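Long-range contact in UBX domain-containing protein 7 (Homo sapiens, PDB 5X3P), which links a subset of neddylated cullin-RING ubiquitin ligases to the segregase VCP/p97 as a ubiquitin-binding adapter, with its UBX domain making the p97 contact: residues L9-I21 against L32-F46. The protein carries 1 engineered substitution. Sequence-based numbering, arbitrary orientation.
Sequences LMLRYPDGKREQI and LVKHVQSKGYPNERF
Glu19 and His35 meet in a short hydrogen bond, His35 NE2 donating to Glu19 OE2 at 2.6 Å. The bond is bent, with an angle of 134° at the hydrogen. The carboxylate oxygen lies in the plane of the imidazole, but the nitrogen comes from above the carboxylate plane. The other oxygen, OE1, accepts from Tyr13 OH at 2.5 Å, nearly along its C-O axis. Both carboxylate oxygens are thus held, which fixes the rotation of the group. Glu19 reaches this position with an extended chain, CG anti to the backbone N (chi1 179°). Lys39 bends at chi2 and lays its aliphatic part beside the Tyr13 hydroxyl, CG to OH 3.3 Å. Its NZ stays 4.1 Å from Glu19 OE2, and a water bridges the two.

Toward the hairpin loop, the Tyr13 and Tyr41 rings lie near parallel, at 23°, but slid apart so that they barely overlap. Tyr13 CD1 comes within 3.3 Å of Tyr41 CE2. Pro14 CD touches Tyr41 CE1, and a second water joins Tyr41 OH to Asp15 OD2.

The domain has the ubiquitin-like beta-grasp fold of UBX domains. Helix 29-38 packs on the face of the mixed sheet, here against the hairpin of strands 6-12 and 18-24. Among the apolar contacts, Leu9 and Leu32 reach toward each other tip to tip, CD1 to CD1 3.6 Å. Leu11 CD1 touches the edge of the His35 ring at CD2, 3.7 Å away, and Ile21 adds its methyls to His35 and Leu32.

Further out, Asp15 OD1 accepts from Lys17 N in an Asx turn within the hairpin loop. A Schellman motif with Gly40 at C-prime ends the helix and leads into Tyr41. Tyr41 CD1 sits over one face of Phe46. Leu32 and Val36 also rest on Leu48 of strand 46-50.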
ATOM      1  N   LEU A   9       1.928   0.875   8.212  1.00 11.02           N
ATOM      2  CA  LEU A   9       2.200  -0.052   7.131  1.00 11.27           C
ATOM      3  C   LEU A   9       3.594  -0.638   7.236  1.00 11.32           C
ATOM      4  O   LEU A   9       4.554   0.096   7.474  1.00 12.77           O
ATOM      5  CB  LEU A   9       2.054   0.672   5.783  1.00 12.01           C
ATOM      6  CG  LEU A   9       0.694   1.317   5.483  1.00 14.52           C
ATOM      7  CD1 LEU A   9       0.688   1.964   4.107  1.00 13.29           C
ATOM      8  CD2 LEU A   9      -0.392   0.267   5.551  1.00 14.47           C
HETATM    9  N   MSE A  10       3.691  -1.958   7.064  1.00 12.99           N
HETATM   10  CA  MSE A  10       4.946  -2.617   6.728  1.00 16.53           C
HETATM   11  C   MSE A  10       4.973  -2.847   5.210  1.00 17.81           C
HETATM   12  O   MSE A  10       4.091  -3.515   4.664  1.00 18.75           O
HETATM   13  CB  MSE A  10       5.074  -3.963   7.449  1.00 12.05           C
HETATM   14  CG  MSE A  10       6.169  -4.879   6.836  1.00 19.99           C
HETATM   15 SE   MSE A  10       7.971  -4.167   7.160  0.74 23.69          SE
HETATM   16  CE  MSE A  10       8.032  -4.687   9.014  1.00 12.15           C
ATOM     17  N   LEU A  11       5.978  -2.288   4.532  1.00 12.06           N
ATOM     18  CA  LEU A  11       6.130  -2.486   3.094  1.00 12.35           C
ATOM     19  C   LEU A  11       7.213  -3.533   2.833  1.00 13.69           C
ATOM     20  O   LEU A  11       8.323  -3.451   3.365  1.00 15.35           O
ATOM     21  CB  LEU A  11       6.483  -1.175   2.398  1.00 18.31           C
ATOM     22  CG  LEU A  11       5.589   0.009   2.741  1.00 18.29           C
ATOM     23  CD1 LEU A  11       6.088   1.243   1.998  1.00 20.07           C
ATOM     24  CD2 LEU A  11       4.135  -0.293   2.377  1.00 23.98           C
ATOM     25  N   ARG A  12       6.875  -4.545   2.043  1.00 17.75           N
ATOM     26  CA  ARG A  12       7.798  -5.641   1.774  1.00 17.48           C
ATOM     27  C   ARG A  12       8.129  -5.611   0.284  1.00 20.68           C
ATOM     28  O   ARG A  12       7.294  -5.982  -0.543  1.00 17.41           O
ATOM     29  CB  ARG A  12       7.150  -6.970   2.151  1.00 15.26           C
ATOM     30  CG  ARG A  12       6.742  -7.086   3.616  1.00 19.91           C
ATOM     31  CD  ARG A  12       7.924  -7.487   4.490  1.00 27.87           C
ATOM     32  NE  ARG A  12       8.506  -8.742   4.027  1.00 37.93           N
ATOM     33  CZ  ARG A  12       8.028  -9.944   4.332  1.00 42.93           C
ATOM     34  NH1 ARG A  12       6.955 -10.059   5.107  1.00 41.82           N
ATOM     35  NH2 ARG A  12       8.622 -11.036   3.860  1.00 47.60           N
ATOM     36  N   TYR A  13       9.324  -5.124  -0.053  1.00 20.10           N
ATOM     37  CA  TYR A  13       9.736  -4.986  -1.457  1.00 19.46           C
ATOM     38  C   TYR A  13      10.299  -6.301  -1.969  1.00 19.28           C
ATOM     39  O   TYR A  13      10.817  -7.100  -1.181  1.00 26.01           O
ATOM     40  CB  TYR A  13      10.742  -3.839  -1.601  1.00 24.11           C
ATOM     41  CG  TYR A  13      10.185  -2.468  -1.235  1.00 21.01           C
ATOM     42  CD1 TYR A  13       9.421  -1.736  -2.140  1.00 22.77           C
ATOM     43  CD2 TYR A  13      10.442  -1.898   0.008  1.00 19.77           C
ATOM     44  CE1 TYR A  13       8.923  -0.467  -1.808  1.00 21.86           C
ATOM     45  CE2 TYR A  13       9.952  -0.640   0.348  1.00 20.65           C
ATOM     46  CZ  TYR A  13       9.194   0.066  -0.561  1.00 23.10           C
ATOM     47  OH  TYR A  13       8.711   1.308  -0.207  1.00 24.66           O
ATOM     48  N   PRO A  14      10.201  -6.562  -3.291  1.00 26.65           N
ATOM     49  CA  PRO A  14      10.483  -7.948  -3.676  1.00 25.54           C
ATOM     50  C   PRO A  14      11.978  -8.298  -3.658  1.00 29.55           C
ATOM     51  O   PRO A  14      12.306  -9.473  -3.812  1.00 32.54           O
ATOM     52  CB  PRO A  14       9.925  -8.034  -5.098  1.00 22.17           C
ATOM     53  CG  PRO A  14      10.149  -6.663  -5.652  1.00 24.62           C
ATOM     54  CD  PRO A  14       9.957  -5.703  -4.468  1.00 23.46           C
ATOM     55  N   ASP A  15      12.856  -7.311  -3.483  1.00 30.40           N
ATOM     56  CA  ASP A  15      14.283  -7.601  -3.327  1.00 30.14           C
ATOM     57  C   ASP A  15      14.609  -8.013  -1.879  1.00 30.85           C
ATOM     58  O   ASP A  15      15.726  -8.463  -1.583  1.00 29.31           O
ATOM     59  CB  ASP A  15      15.148  -6.416  -3.784  1.00 34.54           C
ATOM     60  CG  ASP A  15      14.826  -5.121  -3.045  1.00 39.48           C
ATOM     61  OD1 ASP A  15      13.839  -5.086  -2.281  1.00 38.76           O
ATOM     62  OD2 ASP A  15      15.569  -4.131  -3.233  1.00 42.51           O
ATOM     63  N   GLY A  16      13.621  -7.882  -0.989  1.00 25.43           N
ATOM     64  CA  GLY A  16      13.779  -8.254   0.413  1.00 22.32           C
ATOM     65  C   GLY A  16      13.941  -7.064   1.340  1.00 18.11           C
ATOM     66  O   GLY A  16      14.041  -7.218   2.564  1.00 23.34           O
ATOM     67  N   LYS A  17      13.982  -5.866   0.760  1.00 17.18           N
ATOM     68  CA  LYS A  17      13.993  -4.637   1.551  1.00 25.16           C
ATOM     69  C   LYS A  17      12.655  -4.431   2.274  1.00 20.96           C
ATOM     70  O   LYS A  17      11.588  -4.798   1.773  1.00 22.78           O
ATOM     71  CB  LYS A  17      14.329  -3.420   0.675  1.00 37.02           C
ATOM     72  CG  LYS A  17      15.797  -3.375   0.221  1.00 46.32           C
ATOM     73  CD  LYS A  17      16.104  -2.234  -0.763  1.00 50.59           C
ATOM     74  CE  LYS A  17      15.955  -0.852  -0.147  1.00 51.88           C
ATOM     75  NZ  LYS A  17      16.922   0.134  -0.744  1.00 54.21           N
ATOM     76  N   ARG A  18      12.723  -3.850   3.465  1.00 17.11           N
ATOM     77  CA  ARG A  18      11.522  -3.584   4.255  1.00 19.60           C
ATOM     78  C   ARG A  18      11.519  -2.131   4.678  1.00 22.42           C
ATOM     79  O   ARG A  18      12.580  -1.561   4.954  1.00 17.52           O
ATOM     80  CB  ARG A  18      11.497  -4.481   5.497  1.00 19.52           C
ATOM     81  CG  ARG A  18      11.560  -5.965   5.171  1.00 23.34           C
ATOM     82  CD  ARG A  18      11.467  -6.811   6.420  1.00 32.20           C
ATOM     83  NE  ARG A  18      11.159  -8.207   6.106  1.00 39.16           N
ATOM     84  CZ  ARG A  18      11.914  -9.244   6.454  1.00 48.42           C
ATOM     85  NH1 ARG A  18      13.031  -9.057   7.144  1.00 54.31           N
ATOM     86  NH2 ARG A  18      11.548 -10.477   6.118  1.00 50.26           N
ATOM     87  N   GLU A  19      10.328  -1.539   4.765  1.00 16.90           N
ATOM     88  CA  GLU A  19      10.211  -0.145   5.145  1.00 16.16           C
ATOM     89  C   GLU A  19       8.933   0.031   5.944  1.00 18.45           C
ATOM     90  O   GLU A  19       7.895  -0.545   5.586  1.00 14.87           O
ATOM     91  CB  GLU A  19      10.147   0.728   3.889  1.00 20.37           C
ATOM     92  CG  GLU A  19       9.995   2.206   4.198  1.00 26.98           C
ATOM     93  CD  GLU A  19       9.781   3.037   2.949  1.00 30.51           C
ATOM     94  OE1 GLU A  19       9.655   2.453   1.845  1.00 31.48           O
ATOM     95  OE2 GLU A  19       9.735   4.281   3.081  1.00 31.79           O
ATOM     96  N   GLN A  20       8.985   0.816   7.018  1.00 13.05           N
ATOM     97  CA  GLN A  20       7.756   1.069   7.771  1.00 13.89           C
ATOM     98  C   GLN A  20       7.369   2.528   7.683  1.00 17.33           C
ATOM     99  O   GLN A  20       8.201   3.416   7.899  1.00 19.23           O
ATOM    100  CB  GLN A  20       7.901   0.626   9.231  1.00 13.82           C
ATOM    101  CG  GLN A  20       7.787  -0.881   9.417  1.00 14.99           C
ATOM    102  CD  GLN A  20       8.352  -1.336  10.732  1.00 17.98           C
ATOM    103  OE1 GLN A  20       9.563  -1.540  10.859  1.00 16.09           O
ATOM    104  NE2 GLN A  20       7.474  -1.513  11.731  1.00 16.93           N
ATOM    105  N   ILE A  21       6.109   2.776   7.333  1.00 11.64           N
ATOM    106  CA  ILE A  21       5.605   4.142   7.256  1.00 12.33           C
ATOM    107  C   ILE A  21       4.240   4.201   7.914  1.00 14.00           C
ATOM    108  O   ILE A  21       3.579   3.169   8.043  1.00 13.54           O
ATOM    109  CB  ILE A  21       5.466   4.620   5.800  1.00 14.55           C
ATOM    110  CG1 ILE A  21       4.380   3.812   5.066  1.00 20.95           C
ATOM    111  CG2 ILE A  21       6.804   4.557   5.079  1.00 18.92           C
ATOM    112  CD1 ILE A  21       4.074   4.308   3.641  1.00 23.81           C
ATOM    113  N   LEU A  32       0.090   6.071  -0.901  1.00 17.09           N
ATOM    114  CA  LEU A  32       0.871   4.844  -0.755  1.00 17.48           C
ATOM    115  C   LEU A  32       1.462   4.405  -2.098  1.00 16.51           C
ATOM    116  O   LEU A  32       2.637   4.009  -2.163  1.00 17.41           O
ATOM    117  CB  LEU A  32      -0.015   3.727  -0.198  1.00 13.41           C
ATOM    118  CG  LEU A  32       0.622   2.347  -0.101  1.00 16.84           C
ATOM    119  CD1 LEU A  32       1.918   2.451   0.722  1.00 12.54           C
ATOM    120  CD2 LEU A  32      -0.406   1.367   0.531  1.00 12.18           C
ATOM    121  N   VAL A  33       0.645   4.464  -3.158  1.00 13.53           N
ATOM    122  CA  VAL A  33       1.104   4.126  -4.508  1.00 14.97           C
ATOM    123  C   VAL A  33       2.269   5.014  -4.915  1.00 18.34           C
ATOM    124  O   VAL A  33       3.265   4.526  -5.447  1.00 22.70           O
ATOM    125  CB  VAL A  33      -0.037   4.247  -5.547  1.00 15.28           C
ATOM    126  CG1 VAL A  33       0.492   4.087  -6.982  1.00 17.48           C
ATOM    127  CG2 VAL A  33      -1.105   3.186  -5.272  1.00 17.13           C
ATOM    128  N   LYS A  34       2.141   6.316  -4.657  1.00 13.64           N
ATOM    129  CA  LYS A  34       3.194   7.269  -5.005  1.00 21.61           C
ATOM    130  C   LYS A  34       4.441   7.076  -4.150  1.00 22.12           C
ATOM    131  O   LYS A  34       5.558   7.234  -4.629  1.00 22.33           O
ATOM    132  CB  LYS A  34       2.691   8.721  -4.900  1.00 21.58           C
ATOM    133  CG  LYS A  34       1.861   9.209  -6.105  1.00 27.90           C
ATOM    134  CD  LYS A  34       1.309  10.651  -5.906  1.00 49.10           C
ATOM    135  CE  LYS A  34       2.413  11.701  -5.671  1.00 50.57           C
ATOM    136  NZ  LYS A  34       2.740  11.932  -4.224  1.00 48.18           N
ATOM    137  N   HIS A  35       4.261   6.731  -2.878  1.00 25.65           N
ATOM    138  CA  HIS A  35       5.419   6.457  -2.039  1.00 19.13           C
ATOM    139  C   HIS A  35       6.227   5.285  -2.572  1.00 19.77           C
ATOM    140  O   HIS A  35       7.459   5.336  -2.626  1.00 19.98           O
ATOM    141  CB  HIS A  35       5.032   6.176  -0.593  1.00 19.30           C
ATOM    142  CG  HIS A  35       6.206   5.831   0.263  1.00 18.36           C
ATOM    143  ND1 HIS A  35       7.097   6.781   0.713  1.00 18.06           N
ATOM    144  CD2 HIS A  35       6.675   4.636   0.700  1.00 20.69           C
ATOM    145  CE1 HIS A  35       8.045   6.192   1.420  1.00 21.69           C
ATOM    146  NE2 HIS A  35       7.812   4.889   1.432  1.00 17.35           N
ATOM    147  N   VAL A  36       5.539   4.212  -2.958  1.00 18.71           N
ATOM    148  CA  VAL A  36       6.229   3.039  -3.487  1.00 17.69           C
ATOM    149  C   VAL A  36       6.900   3.349  -4.832  1.00 18.32           C
ATOM    150  O   VAL A  36       7.981   2.842  -5.137  1.00 20.93           O
ATOM    151  CB  VAL A  36       5.265   1.827  -3.584  1.00 19.76           C
ATOM    152  CG1 VAL A  36       5.900   0.686  -4.347  1.00 15.31           C
ATOM    153  CG2 VAL A  36       4.864   1.372  -2.174  1.00 13.86           C
ATOM    154  N   GLN A  37       6.246   4.196  -5.624  1.00 16.76           N
ATOM    155  CA  GLN A  37       6.790   4.672  -6.893  1.00 26.61           C
ATOM    156  C   GLN A  37       8.101   5.439  -6.688  1.00 28.48           C
ATOM    157  O   GLN A  37       9.075   5.243  -7.420  1.00 27.22           O
ATOM    158  CB  GLN A  37       5.757   5.568  -7.573  1.00 29.47           C
ATOM    159  CG  GLN A  37       5.958   5.771  -9.052  1.00 34.18           C
ATOM    160  CD  GLN A  37       4.631   6.028  -9.746  1.00 36.88           C
ATOM    161  OE1 GLN A  37       4.064   5.133 -10.402  1.00 31.81           O
ATOM    162  NE2 GLN A  37       4.106   7.251  -9.583  1.00 33.52           N
ATOM    163  N   SER A  38       8.135   6.304  -5.681  1.00 31.10           N
ATOM    164  CA  SER A  38       9.352   7.064  -5.398  1.00 35.28           C
ATOM    165  C   SER A  38      10.486   6.153  -4.923  1.00 37.85           C
ATOM    166  O   SER A  38      11.652   6.538  -4.974  1.00 39.05           O
ATOM    167  CB  SER A  38       9.093   8.145  -4.349  1.00 34.62           C
ATOM    168  OG  SER A  38       9.268   7.606  -3.049  1.00 36.22           O
ATOM    169  N   LYS A  39      10.146   4.948  -4.462  1.00 30.91           N
ATOM    170  CA  LYS A  39      11.158   3.994  -3.999  1.00 28.53           C
ATOM    171  C   LYS A  39      11.627   3.101  -5.139  1.00 31.86           C
ATOM    172  O   LYS A  39      12.347   2.118  -4.916  1.00 30.45           O
ATOM    173  CB  LYS A  39      10.631   3.122  -2.849  1.00 28.00           C
ATOM    174  CG  LYS A  39      10.358   3.878  -1.548  1.00 30.18           C
ATOM    175  CD  LYS A  39      11.624   4.505  -0.977  1.00 35.47           C
ATOM    176  CE  LYS A  39      11.314   5.266   0.304  1.00 41.35           C
ATOM    177  NZ  LYS A  39      12.423   6.188   0.680  1.00 48.10           N
ATOM    178  N   GLY A  40      11.204   3.437  -6.353  1.00 31.21           N
ATOM    179  CA  GLY A  40      11.669   2.744  -7.540  1.00 30.33           C
ATOM    180  C   GLY A  40      10.733   1.667  -8.056  1.00 32.96           C
ATOM    181  O   GLY A  40      11.139   0.840  -8.865  1.00 36.45           O
ATOM    182  N   TYR A  41       9.480   1.673  -7.608  1.00 23.27           N
ATOM    183  CA  TYR A  41       8.519   0.677  -8.067  1.00 21.99           C
ATOM    184  C   TYR A  41       7.284   1.320  -8.706  1.00 20.81           C
ATOM    185  O   TYR A  41       6.250   1.504  -8.056  1.00 19.04           O
ATOM    186  CB  TYR A  41       8.143  -0.258  -6.910  1.00 22.13           C
ATOM    187  CG  TYR A  41       9.339  -0.990  -6.356  1.00 20.82           C
ATOM    188  CD1 TYR A  41       9.724  -2.206  -6.881  1.00 21.14           C
ATOM    189  CD2 TYR A  41      10.091  -0.454  -5.318  1.00 20.78           C
ATOM    190  CE1 TYR A  41      10.822  -2.884  -6.394  1.00 23.59           C
ATOM    191  CE2 TYR A  41      11.198  -1.117  -4.820  1.00 22.02           C
ATOM    192  CZ  TYR A  41      11.555  -2.339  -5.363  1.00 23.06           C
ATOM    193  OH  TYR A  41      12.642  -3.026  -4.888  1.00 21.38           O
ATOM    194  N   PRO A  42       7.396   1.667  -9.995  1.00 21.79           N
ATOM    195  CA  PRO A  42       6.325   2.399 -10.673  1.00 25.06           C
ATOM    196  C   PRO A  42       5.062   1.561 -10.810  1.00 24.59           C
ATOM    197  O   PRO A  42       5.152   0.356 -11.090  1.00 20.40           O
ATOM    198  CB  PRO A  42       6.919   2.708 -12.060  1.00 28.47           C
ATOM    199  CG  PRO A  42       8.058   1.775 -12.224  1.00 28.82           C
ATOM    200  CD  PRO A  42       8.581   1.478 -10.847  1.00 23.72           C
ATOM    201  N   ASN A  43       3.907   2.206 -10.642  1.00 21.12           N
ATOM    202  CA  ASN A  43       2.615   1.529 -10.683  1.00 23.96           C
ATOM    203  C   ASN A  43       2.345   0.754 -11.976  1.00 27.11           C
ATOM    204  O   ASN A  43       1.653  -0.269 -11.967  1.00 27.21           O
ATOM    205  CB  ASN A  43       1.492   2.539 -10.439  1.00 26.28           C
ATOM    206  CG  ASN A  43       0.123   1.889 -10.432  1.00 28.26           C
ATOM    207  OD1 ASN A  43      -0.208   1.137  -9.509  1.00 22.49           O
ATOM    208  ND2 ASN A  43      -0.686   2.179 -11.457  1.00 26.84           N
ATOM    209  N   GLU A  44       2.885   1.245 -13.088  1.00 24.76           N
ATOM    210  CA  GLU A  44       2.723   0.570 -14.380  1.00 29.19           C
ATOM    211  C   GLU A  44       3.320  -0.837 -14.403  1.00 22.30           C
ATOM    212  O   GLU A  44       2.930  -1.662 -15.226  1.00 24.65           O
ATOM    213  CB  GLU A  44       3.299   1.408 -15.542  1.00 35.10           C
ATOM    214  CG  GLU A  44       4.133   2.622 -15.126  1.00 45.77           C
ATOM    215  CD  GLU A  44       3.300   3.727 -14.479  1.00 54.99           C
ATOM    216  OE1 GLU A  44       2.192   4.008 -14.983  1.00 58.56           O
ATOM    217  OE2 GLU A  44       3.747   4.294 -13.455  1.00 54.21           O
ATOM    218  N   ARG A  45       4.260  -1.108 -13.501  1.00 18.20           N
ATOM    219  CA  ARG A  45       4.967  -2.396 -13.471  1.00 21.91           C
ATOM    220  C   ARG A  45       4.715  -3.187 -12.171  1.00 20.93           C
ATOM    221  O   ARG A  45       4.848  -4.423 -12.160  1.00 19.00           O
ATOM    222  CB  ARG A  45       6.486  -2.185 -13.656  1.00 23.01           C
ATOM    223  CG  ARG A  45       7.293  -3.474 -13.809  1.00 31.75           C
ATOM    224  CD  ARG A  45       8.811  -3.219 -13.833  1.00 41.28           C
ATOM    225  NE  ARG A  45       9.579  -4.453 -14.001  1.00 44.31           N
ATOM    226  CZ  ARG A  45      10.533  -4.622 -14.914  1.00 49.22           C
ATOM    227  NH1 ARG A  45      10.839  -3.632 -15.745  1.00 50.82           N
ATOM    228  NH2 ARG A  45      11.184  -5.777 -14.996  1.00 50.58           N
ATOM    229  N   PHE A  46       4.365  -2.480 -11.094  1.00 21.29           N
ATOM    230  CA  PHE A  46       4.164  -3.107  -9.774  1.00 18.60           C
ATOM    231  C   PHE A  46       2.788  -2.806  -9.190  1.00 20.64           C
ATOM    232  O   PHE A  46       2.187  -1.772  -9.497  1.00 22.12           O
ATOM    233  CB  PHE A  46       5.244  -2.659  -8.785  1.00 19.88           C
ATOM    234  CG  PHE A  46       6.634  -3.044  -9.204  1.00 19.77           C
ATOM    235  CD1 PHE A  46       7.385  -2.203 -10.021  1.00 15.74           C
ATOM    236  CD2 PHE A  46       7.178  -4.258  -8.810  1.00 16.87           C
ATOM    237  CE1 PHE A  46       8.670  -2.569 -10.434  1.00 22.44           C
ATOM    238  CE2 PHE A  46       8.456  -4.642  -9.222  1.00 21.34           C
ATOM    239  CZ  PHE A  46       9.210  -3.798 -10.031  1.00 24.18           C
TER
HETATM  240  O   HOH W   1      14.035  -2.109  -3.008  1.00 39.17           O
HETATM  241  O   HOH W   2      11.500   6.913   3.122  1.00 39.69           O